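Long-range contacts in lysine/ornithine decarboxylase (Vibrio vulnificus, PDB 2PLJ), which catalyses the decarboxylation of lysine and ornithine, the latter giving putrescine, and belongs to the pyridoxal-dependent decarboxylases of the beta/alpha-barrel fold: residues 316-321 and 352-357; 340-345 and 370-375. One frame throughout, in Å; residues are numbered along the deposited sequence.

Both contacts belong to the mixed beta sheet that is separate from the parallel eight-stranded barrel, and their centres lie about 12 Å apart. Contact 1 is the more buried: two adjacent parallel strands joined by backbone hydrogen bonds, with one face turned to the second subunit. Contact 2 is partly buried and joins its segments mainly through side chains, without a clear hydrogen bond between them. Strands 349-355 and 369-372 are neighbours in the sheet, so the two sites share a boundary. There Leu-354 of contact 1 packs on Leu-371 of contact 2.

Contact 1: residues 316-321 and 352-357; sequences IWYYLD and SVLSGP
Two neighbouring parallel strands of the mixed sheet pair here, 316-320 with 352-355, and on one face the side chains of Trp-317 and Val-353 lie alongside each other. The axes of these short strand segments approach to 4.6 Å and run 20° apart. Four backbone hydrogen bonds form the ladder: Val-353 N to Ile-316 O, Tyr-318 N to Val-353 O, Ser-355 N to Tyr-318 O, and Leu-320 N to Ser-355 O. Pro-357 N lies 3.0 Å from Leu-320 O but has no hydrogen to share, ending the ladder.

On the face carrying Trp-317, CG1 of Val-353 makes a CH-pi contact 3.5 Å from the centroid of the six-membered indole ring, while CG2 sits 3.6 Å from NE1. With CG1 anti to the backbone N (chi1 177°), both valine methyls address the same indole face. Tyr-319 reaches the second subunit, where its hydroxyl hydrogen-bonds to Lys-186 O and its ring meets Phe-187 nearly parallel.

On the other face, Leu-354 CD2 packs 4.0 Å from Tyr-318 CB, and CG2 of Ile-316 lies over the Tyr-318 ring. At that ring's edge a water, close to Tyr-318 OH, donates to Ser-352 OG. Ser-352 OG also hydrogen-bonds to Ile-350 O, and Tyr-318 OH probably to Leu-374 N. The backbone ladder thus sets the register, while the Trp-317 face meets the second subunit and the Tyr-318 face packs within the chain.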
loop_
_atom_site.group_PDB
_atom_site.type_symbol
_atom_site.label_atom_id
_atom_site.label_comp_id
_atom_site.label_asym_id
_atom_site.label_seq_id
_atom_site.Cartn_x
_atom_site.Cartn_y
_atom_site.Cartn_z
ATOM N N ILE A 316 22.331 5.593 -14.194
ATOM C CA ILE A 316 21.543 6.809 -14.078
ATOM C C ILE A 316 20.254 6.462 -13.345
ATOM O O ILE A 316 19.448 5.647 -13.839
ATOM C CB ILE A 316 21.172 7.480 -15.432
ATOM C CG1 ILE A 316 22.416 7.777 -16.290
ATOM C CG2 ILE A 316 20.361 8.786 -15.184
ATOM C CD1 ILE A 316 22.075 8.500 -17.615
ATOM N N TRP A 317 20.081 7.064 -12.174
ATOM C CA TRP A 317 18.808 6.954 -11.433
ATOM C C TRP A 317 17.839 8.055 -11.871
ATOM O O TRP A 317 18.182 9.236 -11.818
ATOM C CB TRP A 317 19.055 7.093 -9.935
ATOM C CG TRP A 317 19.638 5.881 -9.288
ATOM C CD1 TRP A 317 20.858 5.289 -9.557
ATOM C CD2 TRP A 317 19.031 5.098 -8.255
ATOM N NE1 TRP A 317 21.045 4.190 -8.739
ATOM C CE2 TRP A 317 19.931 4.047 -7.941
ATOM C CE3 TRP A 317 17.809 5.172 -7.578
ATOM C CZ2 TRP A 317 19.649 3.085 -6.950
ATOM C CZ3 TRP A 317 17.526 4.219 -6.590
ATOM C CH2 TRP A 317 18.437 3.182 -6.299
ATOM N N TYR A 318 16.647 7.652 -12.314
ATOM C CA TYR A 318 15.531 8.571 -12.533
ATOM C C TYR A 318 14.524 8.451 -11.381
ATOM O O TYR A 318 14.124 7.343 -11.026
ATOM C CB TYR A 318 14.822 8.274 -13.859
ATOM C CG TYR A 318 15.748 8.383 -15.059
ATOM C CD1 TYR A 318 16.249 9.628 -15.453
ATOM C CD2 TYR A 318 16.139 7.243 -15.781
ATOM C CE1 TYR A 318 17.098 9.764 -16.556
ATOM C CE2 TYR A 318 17.009 7.356 -16.890
ATOM C CZ TYR A 318 17.473 8.627 -17.270
ATOM O OH TYR A 318 18.331 8.770 -18.341
ATOM N N TYR A 319 14.107 9.586 -10.833
ATOM C CA TYR A 319 13.193 9.612 -9.704
ATOM C C TYR A 319 11.857 10.075 -10.277
ATOM O O TYR A 319 11.727 11.228 -10.690
ATOM C CB TYR A 319 13.694 10.560 -8.627
ATOM C CG TYR A 319 15.067 10.189 -8.119
ATOM C CD1 TYR A 319 15.232 9.361 -7.007
ATOM C CD2 TYR A 319 16.231 10.653 -8.769
ATOM C CE1 TYR A 319 16.506 9.008 -6.542
ATOM C CE2 TYR A 319 17.491 10.299 -8.329
ATOM C CZ TYR A 319 17.647 9.475 -7.222
ATOM O OH TYR A 319 18.926 9.166 -6.814
ATOM N N LEU A 320 10.894 9.153 -10.319
ATOM C CA LEU A 320 9.593 9.426 -10.939
ATOM C C LEU A 320 8.567 9.959 -9.949
ATOM O O LEU A 320 8.768 9.838 -8.733
ATOM C CB LEU A 320 9.041 8.144 -11.614
ATOM C CG LEU A 320 10.007 7.408 -12.558
ATOM C CD1 LEU A 320 9.344 6.184 -13.156
ATOM C CD2 LEU A 320 10.547 8.316 -13.676
ATOM N N ASP A 321 7.460 10.495 -10.472
ATOM C CA ASP A 321 6.349 10.970 -9.637
ATOM C C ASP A 321 5.298 9.886 -9.301
ATOM O O ASP A 321 4.218 10.195 -8.780
ATOM C CB ASP A 321 5.681 12.228 -10.249
ATOM C CG ASP A 321 5.269 12.037 -11.698
ATOM O OD1 ASP A 321 5.237 10.885 -12.165
ATOM O OD2 ASP A 321 4.982 13.067 -12.385
ATOM N N SER A 352 20.103 2.021 -16.299
ATOM C CA SER A 352 19.316 2.977 -15.531
ATOM C C SER A 352 18.570 2.304 -14.399
ATOM O O SER A 352 18.428 1.077 -14.374
ATOM C CB SER A 352 18.322 3.699 -16.449
ATOM O OG SER A 352 18.992 4.275 -17.564
ATOM N N VAL A 353 18.103 3.129 -13.472
ATOM C CA VAL A 353 17.242 2.701 -12.372
ATOM C C VAL A 353 16.041 3.637 -12.372
ATOM O O VAL A 353 16.189 4.861 -12.472
ATOM C CB VAL A 353 17.967 2.807 -11.006
ATOM C CG1 VAL A 353 17.043 2.428 -9.864
ATOM C CG2 VAL A 353 19.246 1.969 -10.985
ATOM N N LEU A 354 14.854 3.047 -12.259
ATOM C CA LEU A 354 13.625 3.820 -12.123
ATOM C C LEU A 354 13.168 3.733 -10.683
ATOM O O LEU A 354 12.774 2.649 -10.203
ATOM C CB LEU A 354 12.530 3.305 -13.079
ATOM C CG LEU A 354 12.792 3.483 -14.584
ATOM C CD1 LEU A 354 11.670 2.816 -15.374
ATOM C CD2 LEU A 354 12.928 4.991 -14.979
ATOM N N SER A 355 13.214 4.891 -10.002
ATOM C CA SER A 355 12.854 5.027 -8.597
ATOM C C SER A 355 11.496 5.721 -8.478
ATOM O O SER A 355 11.155 6.555 -9.317
ATOM C CB SER A 355 13.902 5.928 -7.894
ATOM O OG SER A 355 13.412 6.318 -6.622
ATOM N N GLY A 356 10.736 5.426 -7.423
ATOM C CA GLY A 356 9.508 6.171 -7.161
ATOM C C GLY A 356 9.794 7.503 -6.451
ATOM O O GLY A 356 10.989 7.860 -6.183
ATOM N N PRO A 357 8.732 8.246 -6.137
ATOM C CA PRO A 357 8.894 9.594 -5.558
ATOM C C PRO A 357 9.172 9.646 -4.054
ATOM O O PRO A 357 9.652 10.671 -3.555
ATOM C CB PRO A 357 7.545 10.255 -5.846
ATOM C CG PRO A 357 6.572 9.110 -5.789
ATOM C CD PRO A 357 7.306 7.924 -6.389
HETATM O O HOH W 1 19.127 6.573 -19.317
#

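Contact 2: residues 340-345 and 370-375; sequences LTTIKQ and LLPKLN
Thr-342 and Lys-344 close over Leu-371, Pro-372 and Leu-374, linking the segments that carry strands 340-342 and 369-372 of the mixed sheet. In the tight part, Thr-342 CG2 lies 3.9 Å from Leu-371 CD2 and 4.2 Å from Leu-374 CD1. Its OG1 sits between the backbone N and the carbonyl carbon (chi1 53°), a setting from which it donates to Lys-344 O at 2.7 Å, in the carbonyl plane. That same carbonyl oxygen meets the proline ring, Lys-344 O to Pro-372 CG being 3.3 Å. Within the same segment, Gln-345 NE2 donates to Thr-342 O, so side chains of the segment brace its own backbone.

The solvent side is carried by the long arm of Lys-344. Its CB touches Leu-374 CD2 at 4.0 Å, and a twist about the CB-CG bond (chi2 -138°) helps swing the arm so that NZ comes 3.0 Å from OD1 of the exposed Asn-375. The salt bridge of NZ goes to Asp-378, whose OD2 also accepts from the N of Asn-375.

Strand 349-355 lies beside this site: Leu-371 packs on Ser-352, and Pro-372 on Leu-349. Strand 340-342 pairs antiparallel with 379-382, while Ile-343 reaches helix 40-53.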
loop_
_atom_site.group_PDB
_atom_site.type_symbol
_atom_site.label_atom_id
_atom_site.label_comp_id
_atom_site.label_asym_id
_atom_site.label_seq_id
_atom_site.Cartn_x
_atom_site.Cartn_y
_atom_site.Cartn_z
ATOM N N LEU A 340 7.465 -1.697 -19.379
ATOM C CA LEU A 340 7.746 -0.259 -19.239
ATOM C C LEU A 340 8.390 0.257 -20.519
ATOM O O LEU A 340 9.210 -0.433 -21.138
ATOM C CB LEU A 340 8.678 -0.001 -18.049
ATOM C CG LEU A 340 8.191 -0.413 -16.644
ATOM C CD1 LEU A 340 9.341 -0.329 -15.635
ATOM C CD2 LEU A 340 6.990 0.411 -16.208
ATOM N N THR A 341 8.022 1.471 -20.908
ATOM C CA THR A 341 8.638 2.093 -22.065
ATOM C C THR A 341 8.763 3.598 -21.838
ATOM O O THR A 341 8.354 4.124 -20.783
ATOM C CB THR A 341 7.882 1.701 -23.393
ATOM O OG1 THR A 341 8.667 2.057 -24.537
ATOM C CG2 THR A 341 6.488 2.326 -23.471
ATOM N N THR A 342 9.359 4.281 -22.809
ATOM C CA THR A 342 9.481 5.729 -22.752
ATOM C C THR A 342 9.014 6.260 -24.089
ATOM O O THR A 342 9.043 5.534 -25.088
ATOM C CB THR A 342 10.956 6.148 -22.506
ATOM O OG1 THR A 342 11.798 5.510 -23.477
ATOM C CG2 THR A 342 11.378 5.724 -21.112
ATOM N N ILE A 343 8.554 7.506 -24.107
ATOM C CA ILE A 343 8.215 8.149 -25.381
ATOM C C ILE A 343 9.500 8.348 -26.168
ATOM O O ILE A 343 9.561 7.983 -27.348
ATOM C CB ILE A 343 7.401 9.451 -25.194
ATOM C CG1 ILE A 343 5.999 9.114 -24.649
ATOM C CG2 ILE A 343 7.302 10.244 -26.536
ATOM C CD1 ILE A 343 5.226 10.315 -24.140
ATOM N N LYS A 344 10.527 8.865 -25.491
ATOM C CA LYS A 344 11.864 9.027 -26.093
ATOM C C LYS A 344 12.423 7.683 -26.535
ATOM O O LYS A 344 12.461 6.731 -25.752
ATOM C CB LYS A 344 12.826 9.682 -25.109
ATOM C CG LYS A 344 12.549 11.148 -24.898
ATOM C CD LYS A 344 13.829 11.960 -24.865
ATOM C CE LYS A 344 13.486 13.433 -24.842
ATOM N NZ LYS A 344 14.354 14.171 -23.891
ATOM N N GLN A 345 12.826 7.613 -27.801
ATOM C CA GLN A 345 13.349 6.380 -28.391
ATOM C C GLN A 345 14.561 6.691 -29.269
ATOM O O GLN A 345 14.678 7.792 -29.809
ATOM C CB GLN A 345 12.262 5.682 -29.222
ATOM C CG GLN A 345 11.108 5.078 -28.403
ATOM C CD GLN A 345 11.523 3.830 -27.637
ATOM O OE1 GLN A 345 12.223 2.963 -28.177
ATOM N NE2 GLN A 345 11.091 3.726 -26.378
ATOM N N LEU A 370 17.472 -0.742 -19.287
ATOM C CA LEU A 370 18.145 0.055 -20.321
ATOM C C LEU A 370 17.203 1.093 -20.904
ATOM O O LEU A 370 16.098 0.767 -21.342
ATOM C CB LEU A 370 18.716 -0.823 -21.446
ATOM C CG LEU A 370 19.773 -1.858 -21.049
ATOM C CD1 LEU A 370 20.094 -2.784 -22.216
ATOM C CD2 LEU A 370 21.038 -1.192 -20.526
ATOM N N LEU A 371 17.635 2.347 -20.874
ATOM C CA LEU A 371 16.813 3.449 -21.354
ATOM C C LEU A 371 17.651 4.487 -22.067
ATOM O O LEU A 371 18.826 4.698 -21.724
ATOM C CB LEU A 371 16.076 4.133 -20.194
ATOM C CG LEU A 371 15.105 3.372 -19.286
ATOM C CD1 LEU A 371 14.663 4.313 -18.181
ATOM C CD2 LEU A 371 13.854 2.843 -20.041
ATOM N N PRO A 372 17.046 5.170 -23.052
ATOM C CA PRO A 372 17.718 6.334 -23.595
ATOM C C PRO A 372 17.869 7.406 -22.501
ATOM O O PRO A 372 17.166 7.358 -21.473
ATOM C CB PRO A 372 16.776 6.805 -24.715
ATOM C CG PRO A 372 15.483 6.198 -24.430
ATOM C CD PRO A 372 15.724 4.933 -23.671
ATOM N N LYS A 373 18.800 8.333 -22.700
ATOM C CA LYS A 373 18.950 9.454 -21.778
ATOM C C LYS A 373 17.658 10.281 -21.727
ATOM O O LYS A 373 17.160 10.731 -22.762
ATOM C CB LYS A 373 20.149 10.339 -22.163
ATOM C CG LYS A 373 20.350 11.569 -21.280
ATOM C CD LYS A 373 20.572 11.200 -19.804
ATOM C CE LYS A 373 20.939 12.419 -18.948
ATOM N NZ LYS A 373 19.901 13.502 -18.854
ATOM N N LEU A 374 17.127 10.445 -20.518
ATOM C CA LEU A 374 15.923 11.241 -20.291
ATOM C C LEU A 374 16.237 12.558 -19.598
ATOM O O LEU A 374 17.138 12.623 -18.755
ATOM C CB LEU A 374 14.951 10.462 -19.409
ATOM C CG LEU A 374 14.553 9.070 -19.907
ATOM C CD1 LEU A 374 13.639 8.453 -18.862
ATOM C CD2 LEU A 374 13.895 9.157 -21.285
ATOM N N ASN A 375 15.488 13.596 -19.960
ATOM C CA ASN A 375 15.497 14.870 -19.248
ATOM C C ASN A 375 14.420 14.891 -18.158
ATOM O O ASN A 375 13.409 14.164 -18.249
ATOM C CB ASN A 375 15.197 16.004 -20.225
ATOM C CG ASN A 375 16.242 16.133 -21.318
ATOM O OD1 ASN A 375 15.902 16.304 -22.485
ATOM N ND2 ASN A 375 17.508 16.060 -20.948
#